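Local coordinates for protein mandelate racemase/muconate lactonizing enzyme/Enolase superfamily (Rhodobacter sphaeroides, PDB 2HZG) that belongs to the mandelate racemase/muconate lactonizing enzyme group of the enolase superfamily and holds a sodium ion in its barrel domain, at residues K59-C64 with S93-Q98; V200-G205 with L226-D231; A236-L241 with G269-I274. One frame throughout, in Å; residues are numbered along the deposited sequence. Where two conformers were deposited one is given.

Contact 1: K59-C64 with S93-Q98; sequences KSHGVC and SMDLLQ
His61 and Asp95 meet through the settings of their first torsions. The His61 ring sits in the cleft between its own backbone N and carbonyl carbon (chi1 57°). Asp95 CG stands opposite its own carbonyl carbon, beside the backbone N (chi1 -74°). These settings bring His61 NE2 to 3.1 Å from Asp95 OD2, a His-carboxylate hydrogen bond. The acceptor lies near the ring plane, at the ring edge. The N-H comes in from above the carboxylate plane; ring and carboxylate are turned 70° apart. A second bond runs along the backbone. Asp95 N donates to Val63 O at 2.9 Å, and the bond is almost straight. Met94 N is also close to this oxygen, but its angle is too poor for a bond. Both segments are curled into type I beta turns, His61 to Cys64 and Ser93 to Leu96.

Cys64 packs beside the polar pair. Its CB lies 3.5 Å above one face of the His61 ring, toward the rim. The same Cys64 CB touches Asp95 CB at 3.9 Å. At the outer side Met94 bends at chi3, and its CE rests on Val63 CG2 at 3.6 Å. The two side chains lie alongside each other. Ser93 OG is hydrogen-bonded to Arg65 O. The second subunit borders this contact, with Arg280 of that subunit in a long, weak ion pair with Asp95 OD2. The contact joins two loops, one on each side of helix 79-92, in the N-terminal domain of an enolase superfamily fold.

Contact 2: V200-G205 with L226-D231; sequences VGQIFG and LEEPFD. With NA (sodium ion), chain C.
Gln202 and Glu228 cross at a slant, with the amide and carboxylate planes almost perpendicular, 86° apart. Gln202 CG lies beside its own backbone N (chi1 -55°), and the chain runs extended from there to Glu228. Gln202 NE2 donates to Glu228 OE1 at 3.0 Å. The amide meets that oxygen from above the carboxylate plane. Gln202 CG also lies on Phe230 O, only 3.1 Å away. A water donates to Gln202 OE1 and, weakly, to Asp231 OD1. Asp231 OD2 is hydrogen-bonded to His260 of the second subunit.

Each of the two rings has a carbonyl oxygen at its edge, Pro229 O for Phe204 and Gly205 O for Phe230. Phe204 CB touches Phe230 CE1 obliquely at 4.0 Å. Val200 CG2 is pressed tightly on Pro229 CA at 3.5 Å.

Backbone bonds bind the two segments along their length. Val200 N, Gln202 N and Phe204 N donate to Glu227 O, Glu228 O and Pro229 O, in that order. Asp231 N returns one to Gly205 O at 2.8 Å.

Glu227 OE2 binds the sodium ion at 2.3 Å, as do Asp199 and Glu254. Lys165 forms a salt bridge with Glu227 OE1. The sodium ion probably offsets much of the charge of the three carboxylates gathered round it.

Contact 3: A236-L241 with G269-I274; sequences AAHAAL and GRIGFI
His238 and Ala239 pack on Gly269 and Arg270 in the beta/alpha barrel domain, a TIM-barrel-like fold. Helix 235-242 here meets the loop that leads into strand 273-276. Gly269 O points into the helix surface. It lies 3.4 Å from His238 CB and makes a CA-H...O contact with Ala239 CA at 3.6 Å. Ala239 N is also close to this oxygen, but the angle is too poor for a hydrogen bond. Gly269 has no side chain, and its CA sits 3.9 Å from His238 CB, so the loop runs close to the helix.

Arg270 lies across Ala239. It is the first residue to leave helical geometry after helix 259-268, and its phi is positive. Arg270 CG stands opposite its carbonyl carbon (chi1 -64°), and the chain then bends at chi3. The aliphatic part is thus laid over the alanine, with Arg270 CD 3.9 Å from Ala239 CB. This is packing by the carbon chain, at the exposed margin of the contact. On the buried side, Ile271 CG2 lies loosely and obliquely by the His238 ring, 4.4 Å from His238 CD2.

The next shell fixes the histidine. His238 ND1 is hydrogen-bonded to Ala234 O, one turn earlier in the chain. The ring meets Phe230 edge-to-face, and the side chain touches Leu265 of helix 259-268. Ile271 packs on that helix too, against Leu265 and Met266, so both sides of the contact lean on the same helix. Beyond it the chain enters the barrel sheet, where Ile274 makes backbone hydrogen bonds with Thr300 and Val302. Back at the surface, Arg270 CD approaches the helix backbone itself and comes within 3.7 Å of Ala239 O.

From the N terminus, contact 1 comes first. It closes the loop containing helix 79-92 within the N-terminal domain. Contact 2 follows in the barrel domain, joining the chain after strand 195-199 to the end of strand 225-227. Contact 3 then joins helix 235-242 to the approach of strand 273-276. The three loops run in series; none nests in or crosses another. Contact 1 stands apart, its centre about 30 Å from that of contact 2, though both touch the second subunit. Contacts 2 and 3 have centres about 11 Å apart. They touch where Phe230 CE2 reaches Ala237 O at 3.3 Å, and together they tie the ends of strands 195-199 and 225-227, helix 235-242 and the approach to strand 273-276 within one barrel.

Contact 1: K59-C64 with S93-Q98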
loop_
_atom_site.group_PDB
_atom_site.type_symbol
_atom_site.label_atom_id
_atom_site.label_comp_id
_atom_site.label_asym_id
_atom_site.label_seq_id
_atom_site.Cartn_x
_atom_site.Cartn_y
_atom_site.Cartn_z
ATOM N N LYS A 59 -0.247 10.934 15.947
ATOM C CA LYS A 59 0.664 11.124 14.822
ATOM C C LYS A 59 2.044 10.522 15.130
ATOM O O LYS A 59 2.436 10.392 16.304
ATOM C CB LYS A 59 0.755 12.598 14.419
ATOM C CG LYS A 59 1.638 13.448 15.320
ATOM C CD LYS A 59 1.749 14.884 14.806
ATOM C CE LYS A 59 2.179 15.779 15.969
ATOM N NZ LYS A 59 1.634 17.164 15.839
ATOM N N SER A 60 2.764 10.138 14.082
ATOM C CA SER A 60 4.131 9.648 14.227
ATOM C C SER A 60 5.115 10.781 13.979
ATOM O O SER A 60 6.187 10.838 14.579
ATOM C CB SER A 60 4.404 8.475 13.271
ATOM O OG SER A 60 3.768 7.316 13.771
ATOM N N HIS A 61 4.717 11.670 13.082
ATOM C CA HIS A 61 5.485 12.843 12.677
ATOM C C HIS A 61 4.643 13.595 11.643
ATOM O O HIS A 61 3.481 13.234 11.425
ATOM C CB HIS A 61 6.875 12.455 12.127
ATOM C CG HIS A 61 6.840 11.513 10.966
ATOM N ND1 HIS A 61 6.926 10.145 11.116
ATOM C CD2 HIS A 61 6.754 11.741 9.636
ATOM C CE1 HIS A 61 6.886 9.573 9.924
ATOM N NE2 HIS A 61 6.792 10.520 9.012
ATOM N N GLY A 62 5.208 14.646 11.042
ATOM C CA GLY A 62 4.467 15.563 10.163
ATOM C C GLY A 62 3.836 14.981 8.913
ATOM O O GLY A 62 2.831 15.505 8.421
ATOM N N VAL A 63 4.417 13.910 8.365
ATOM C CA VAL A 63 3.800 13.245 7.199
ATOM C C VAL A 63 3.312 11.828 7.530
ATOM O O VAL A 63 3.125 10.973 6.644
ATOM C CB VAL A 63 4.660 13.340 5.892
ATOM C CG1 VAL A 63 4.867 14.836 5.484
ATOM C CG2 VAL A 63 5.990 12.604 6.030
ATOM N N CYS A 64 3.099 11.604 8.827
ATOM C CA CYS A 64 2.397 10.418 9.298
ATOM C C CYS A 64 1.369 10.825 10.385
ATOM O O CYS A 64 1.457 10.428 11.544
ATOM C CB CYS A 64 3.395 9.362 9.781
ATOM S SG CYS A 64 2.710 7.733 10.066
ATOM N N SER A 93 -0.585 12.246 5.620
ATOM C CA SER A 93 -0.628 10.817 6.007
ATOM C C SER A 93 0.156 9.956 5.010
ATOM O O SER A 93 -0.101 8.767 4.858
ATOM C CB SER A 93 -2.083 10.324 6.115
ATOM O OG SER A 93 -2.790 11.034 7.122
ATOM N N MET A 94 1.104 10.576 4.315
ATOM C CA MET A 94 1.931 9.878 3.319
ATOM C C MET A 94 2.559 8.567 3.829
ATOM O O MET A 94 2.541 7.553 3.119
ATOM C CB MET A 94 3.002 10.821 2.757
ATOM C CG MET A 94 3.949 10.181 1.723
ATOM S SD MET A 94 5.265 11.358 1.334
ATOM C CE MET A 94 6.362 11.245 2.741
ATOM N N ASP A 95 3.102 8.581 5.049
ATOM C CA ASP A 95 3.817 7.420 5.591
ATOM C C ASP A 95 2.893 6.450 6.342
ATOM O O ASP A 95 3.351 5.476 6.989
ATOM C CB ASP A 95 4.956 7.879 6.511
ATOM C CG ASP A 95 6.157 8.448 5.742
ATOM O OD1 ASP A 95 6.125 8.532 4.497
ATOM O OD2 ASP A 95 7.152 8.814 6.412
ATOM N N LEU A 96 1.597 6.726 6.262
ATOM C CA LEU A 96 0.577 5.894 6.872
ATOM C C LEU A 96 -0.008 5.051 5.741
ATOM O O LEU A 96 -0.876 5.509 4.982
ATOM C CB LEU A 96 -0.459 6.784 7.584
ATOM C CG LEU A 96 -1.801 6.256 8.105
ATOM C CD1 LEU A 96 -1.750 4.792 8.525
ATOM C CD2 LEU A 96 -2.353 7.158 9.213
ATOM N N LEU A 97 0.506 3.828 5.601
ATOM C CA LEU A 97 0.197 3.000 4.423
ATOM C C LEU A 97 -1.311 2.785 4.214
ATOM O O LEU A 97 -1.792 2.839 3.083
ATOM C CB LEU A 97 0.955 1.658 4.488
ATOM C CG LEU A 97 0.797 0.650 3.327
ATOM C CD1 LEU A 97 1.050 1.292 1.973
ATOM C CD2 LEU A 97 1.720 -0.608 3.555
ATOM N N GLN A 98 -2.039 2.571 5.304
ATOM C CA GLN A 98 -3.495 2.342 5.267
ATOM C C GLN A 98 -4.302 3.555 4.769
ATOM O O GLN A 98 -5.469 3.393 4.377
ATOM C CB GLN A 98 -4.008 1.951 6.667
ATOM C CG GLN A 98 -5.465 1.440 6.728
ATOM C CD GLN A 98 -5.647 0.040 6.136
ATOM O OE1 GLN A 98 -4.685 -0.696 5.965
ATOM N NE2 GLN A 98 -6.886 -0.333 5.838
#

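Contact 2: V200-G205 with L226-D231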
loop_
_atom_site.group_PDB
_atom_site.type_symbol
_atom_site.label_atom_id
_atom_site.label_comp_id
_atom_site.label_asym_id
_atom_site.label_seq_id
_atom_site.Cartn_x
_atom_site.Cartn_y
_atom_site.Cartn_z
ATOM N N VAL A 200 -9.420 -14.824 -10.986
ATOM C CA VAL A 200 -8.619 -15.775 -10.207
ATOM C C VAL A 200 -7.958 -15.219 -8.940
ATOM O O VAL A 200 -7.170 -15.915 -8.286
ATOM C CB VAL A 200 -7.599 -16.551 -11.092
ATOM C CG1 VAL A 200 -8.362 -17.340 -12.173
ATOM C CG2 VAL A 200 -6.574 -15.620 -11.726
ATOM N N GLY A 201 -8.299 -13.984 -8.586
ATOM C CA GLY A 201 -7.872 -13.428 -7.316
ATOM C C GLY A 201 -6.376 -13.494 -7.033
ATOM O O GLY A 201 -5.974 -13.854 -5.928
ATOM N N GLN A 202 -5.561 -13.172 -8.031
ATOM C CA GLN A 202 -4.094 -13.109 -7.870
ATOM C C GLN A 202 -3.450 -14.470 -7.566
ATOM O O GLN A 202 -2.294 -14.532 -7.147
ATOM C CB GLN A 202 -3.706 -12.075 -6.793
ATOM C CG GLN A 202 -4.261 -10.655 -7.028
ATOM C CD GLN A 202 -3.685 -9.643 -6.026
ATOM O OE1 GLN A 202 -2.697 -9.926 -5.343
ATOM N NE2 GLN A 202 -4.332 -8.504 -5.894
ATOM N N ILE A 203 -4.179 -15.568 -7.806
ATOM C CA ILE A 203 -3.764 -16.883 -7.315
ATOM C C ILE A 203 -2.473 -17.418 -7.951
ATOM O O ILE A 203 -1.764 -18.174 -7.324
ATOM C CB ILE A 203 -4.893 -17.945 -7.420
ATOM C CG1 ILE A 203 -4.567 -19.182 -6.567
ATOM C CG2 ILE A 203 -5.118 -18.342 -8.888
ATOM C CD1 ILE A 203 -4.460 -18.907 -5.059
ATOM N N PHE A 204 -2.163 -17.027 -9.183
ATOM C CA PHE A 204 -0.936 -17.516 -9.813
ATOM C C PHE A 204 0.297 -16.775 -9.330
ATOM O O PHE A 204 1.413 -17.178 -9.654
ATOM C CB PHE A 204 -1.059 -17.555 -11.343
ATOM C CG PHE A 204 -2.236 -18.363 -11.814
ATOM C CD1 PHE A 204 -2.280 -19.738 -11.580
ATOM C CD2 PHE A 204 -3.312 -17.743 -12.459
ATOM C CE1 PHE A 204 -3.398 -20.492 -11.986
ATOM C CE2 PHE A 204 -4.426 -18.479 -12.861
ATOM C CZ PHE A 204 -4.466 -19.854 -12.628
ATOM N N GLY A 205 0.090 -15.719 -8.535
ATOM C CA GLY A 205 1.175 -14.985 -7.874
ATOM C C GLY A 205 2.062 -14.294 -8.894
ATOM O O GLY A 205 1.756 -13.190 -9.350
ATOM N N LEU A 226 -9.744 -12.614 -18.257
ATOM C CA LEU A 226 -9.154 -13.285 -17.122
ATOM C C LEU A 226 -8.676 -12.183 -16.211
ATOM O O LEU A 226 -7.811 -11.398 -16.577
ATOM C CB LEU A 226 -7.980 -14.163 -17.576
ATOM C CG LEU A 226 -7.147 -14.776 -16.445
ATOM C CD1 LEU A 226 -8.001 -15.747 -15.606
ATOM C CD2 LEU A 226 -5.879 -15.441 -17.032
ATOM N N GLU A 227 -9.252 -12.134 -15.015
ATOM C CA GLU A 227 -9.081 -11.017 -14.092
ATOM C C GLU A 227 -8.091 -11.360 -12.976
ATOM O O GLU A 227 -8.105 -12.469 -12.437
ATOM C CB GLU A 227 -10.458 -10.638 -13.538
ATOM C CG GLU A 227 -10.483 -9.585 -12.455
ATOM C CD GLU A 227 -11.899 -9.157 -12.113
ATOM O OE1 GLU A 227 -12.807 -9.267 -12.968
ATOM O OE2 GLU A 227 -12.095 -8.661 -10.985
ATOM N N GLU A 228 -7.207 -10.411 -12.673
ATOM C CA GLU A 228 -6.228 -10.554 -11.586
ATOM C C GLU A 228 -5.444 -11.870 -11.619
ATOM O O GLU A 228 -5.438 -12.598 -10.620
ATOM C CB GLU A 228 -6.920 -10.410 -10.213
ATOM C CG GLU A 228 -7.373 -8.985 -9.889
ATOM C CD GLU A 228 -7.091 -8.616 -8.435
ATOM O OE1 GLU A 228 -6.164 -7.768 -8.202
ATOM O OE2 GLU A 228 -7.764 -9.207 -7.532
ATOM N N PRO A 229 -4.790 -12.196 -12.760
ATOM C CA PRO A 229 -4.048 -13.484 -12.733
ATOM C C PRO A 229 -2.903 -13.513 -11.697
ATOM O O PRO A 229 -2.549 -14.576 -11.213
ATOM C CB PRO A 229 -3.472 -13.607 -14.162
ATOM C CG PRO A 229 -3.457 -12.159 -14.687
ATOM C CD PRO A 229 -4.654 -11.487 -14.053
ATOM N N PHE A 230 -2.346 -12.348 -11.377
ATOM C CA PHE A 230 -1.103 -12.251 -10.604
ATOM C C PHE A 230 -1.177 -11.243 -9.460
ATOM O O PHE A 230 -2.166 -10.494 -9.364
ATOM C CB PHE A 230 0.042 -11.834 -11.538
ATOM C CG PHE A 230 0.223 -12.742 -12.731
ATOM C CD1 PHE A 230 0.643 -14.075 -12.562
ATOM C CD2 PHE A 230 -0.016 -12.263 -14.018
ATOM C CE1 PHE A 230 0.816 -14.916 -13.673
ATOM C CE2 PHE A 230 0.149 -13.093 -15.135
ATOM C CZ PHE A 230 0.566 -14.419 -14.967
ATOM N N ASP A 231 -0.129 -11.212 -8.613
ATOM C CA ASP A 231 0.082 -10.104 -7.659
ATOM C C ASP A 231 -0.268 -8.802 -8.368
ATOM O O ASP A 231 0.107 -8.628 -9.524
ATOM C CB ASP A 231 1.567 -9.941 -7.252
ATOM C CG ASP A 231 2.115 -11.080 -6.413
ATOM O OD1 ASP A 231 1.365 -11.982 -5.982
ATOM O OD2 ASP A 231 3.347 -11.035 -6.165
HETATM NA NA NA C . -12.203 -9.271 -8.725
HETATM O O HOH W 1 -1.197 -11.771 -3.846
HETATM O O HOH W 2 -9.746 -10.532 -8.041
HETATM O O HOH W 3 -12.407 -9.265 -6.272
HETATM O O HOH W 4 -14.748 -8.985 -8.528
#

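Contact 3: A236-L241 with G269-I274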
loop_
_atom_site.group_PDB
_atom_site.type_symbol
_atom_site.label_atom_id
_atom_site.label_comp_id
_atom_site.label_asym_id
_atom_site.label_seq_id
_atom_site.Cartn_x
_atom_site.Cartn_y
_atom_site.Cartn_z
ATOM N N ALA A 236 4.978 -6.980 -15.239
ATOM C CA ALA A 236 5.712 -7.737 -16.251
ATOM C C ALA A 236 5.087 -9.133 -16.448
ATOM O O ALA A 236 4.972 -9.605 -17.579
ATOM C CB ALA A 236 7.204 -7.826 -15.888
ATOM N N ALA A 237 4.677 -9.769 -15.350
ATOM C CA ALA A 237 3.930 -11.034 -15.426
ATOM C C ALA A 237 2.630 -10.875 -16.253
ATOM O O ALA A 237 2.344 -11.704 -17.133
ATOM C CB ALA A 237 3.638 -11.575 -14.039
ATOM N N HIS A 238 1.856 -9.825 -15.974
ATOM C CA HIS A 238 0.641 -9.499 -16.743
ATOM C C HIS A 238 0.930 -9.350 -18.240
ATOM O O HIS A 238 0.233 -9.929 -19.087
ATOM C CB HIS A 238 0.007 -8.201 -16.227
ATOM C CG HIS A 238 -0.808 -8.365 -14.983
ATOM N ND1 HIS A 238 -0.248 -8.424 -13.725
ATOM C CD2 HIS A 238 -2.150 -8.441 -14.801
ATOM C CE1 HIS A 238 -1.208 -8.536 -12.823
ATOM N NE2 HIS A 238 -2.371 -8.538 -13.448
ATOM N N ALA A 239 1.959 -8.559 -18.555
ATOM C CA ALA A 239 2.367 -8.327 -19.932
ATOM C C ALA A 239 2.806 -9.637 -20.601
ATOM O O ALA A 239 2.447 -9.894 -21.744
ATOM C CB ALA A 239 3.514 -7.263 -20.001
ATOM N N ALA A 240 3.595 -10.447 -19.903
ATOM C CA ALA A 240 4.008 -11.767 -20.441
ATOM C C ALA A 240 2.791 -12.649 -20.782
ATOM O O ALA A 240 2.719 -13.231 -21.862
ATOM C CB ALA A 240 4.946 -12.484 -19.464
ATOM N N LEU A 241 1.830 -12.731 -19.868
ATOM C CA LEU A 241 0.617 -13.512 -20.091
ATOM C C LEU A 241 -0.180 -13.006 -21.300
ATOM O O LEU A 241 -0.631 -13.800 -22.140
ATOM C CB LEU A 241 -0.265 -13.509 -18.831
ATOM C CG LEU A 241 -1.418 -14.534 -18.812
ATOM C CD1 LEU A 241 -0.881 -15.969 -18.887
ATOM C CD2 LEU A 241 -2.279 -14.353 -17.558
ATOM N N GLY A 269 1.042 -3.391 -18.122
ATOM C CA GLY A 269 0.438 -4.702 -17.888
ATOM C C GLY A 269 -0.248 -5.284 -19.093
ATOM O O GLY A 269 -0.590 -6.456 -19.090
ATOM N N ARG A 270 -0.490 -4.459 -20.117
ATOM C CA ARG A 270 -1.143 -4.923 -21.358
ATOM C C ARG A 270 -2.554 -5.478 -21.067
ATOM O O ARG A 270 -3.009 -6.444 -21.693
ATOM C CB ARG A 270 -0.273 -5.985 -22.079
ATOM C CG ARG A 270 1.083 -5.488 -22.592
ATOM C CD ARG A 270 1.772 -6.602 -23.404
ATOM N NE ARG A 270 0.961 -7.024 -24.557
ATOM C CZ ARG A 270 1.360 -7.897 -25.480
ATOM N NH1 ARG A 270 2.570 -8.456 -25.397
ATOM N NH2 ARG A 270 0.556 -8.213 -26.490
ATOM N N ILE A 271 -3.235 -4.879 -20.096
ATOM C CA ILE A 271 -4.623 -5.245 -19.808
ATOM C C ILE A 271 -5.575 -4.647 -20.846
ATOM O O ILE A 271 -5.324 -3.567 -21.393
ATOM C CB ILE A 271 -5.082 -4.825 -18.387
ATOM C CG1 ILE A 271 -4.725 -3.349 -18.115
ATOM C CG2 ILE A 271 -4.495 -5.769 -17.339
ATOM C CD1 ILE A 271 -5.691 -2.652 -17.104
ATOM N N GLY A 272 -6.667 -5.365 -21.098
ATOM C CA GLY A 272 -7.745 -4.872 -21.932
ATOM C C GLY A 272 -8.863 -4.198 -21.165
ATOM O O GLY A 272 -9.655 -3.467 -21.757
ATOM N N PHE A 273 -8.938 -4.446 -19.855
ATOM C CA PHE A 273 -9.992 -3.892 -19.001
ATOM C C PHE A 273 -9.366 -3.391 -17.712
ATOM O O PHE A 273 -8.687 -4.146 -17.033
ATOM C CB PHE A 273 -11.078 -4.953 -18.649
ATOM C CG PHE A 273 -11.792 -5.516 -19.862
ATOM C CD1 PHE A 273 -13.004 -4.957 -20.297
ATOM C CD2 PHE A 273 -11.242 -6.576 -20.582
ATOM C CE1 PHE A 273 -13.665 -5.465 -21.430
ATOM C CE2 PHE A 273 -11.888 -7.093 -21.724
ATOM C CZ PHE A 273 -13.096 -6.537 -22.146
ATOM N N ILE A 274 -9.596 -2.124 -17.392
ATOM C CA ILE A 274 -9.177 -1.572 -16.097
ATOM C C ILE A 274 -10.409 -1.522 -15.194
ATOM O O ILE A 274 -11.480 -1.084 -15.610
ATOM C CB ILE A 274 -8.456 -0.185 -16.247
ATOM C CG1 ILE A 274 -7.884 0.316 -14.902
ATOM C CG2 ILE A 274 -9.398 0.894 -16.848
ATOM C CD1 ILE A 274 -6.603 -0.390 -14.428
#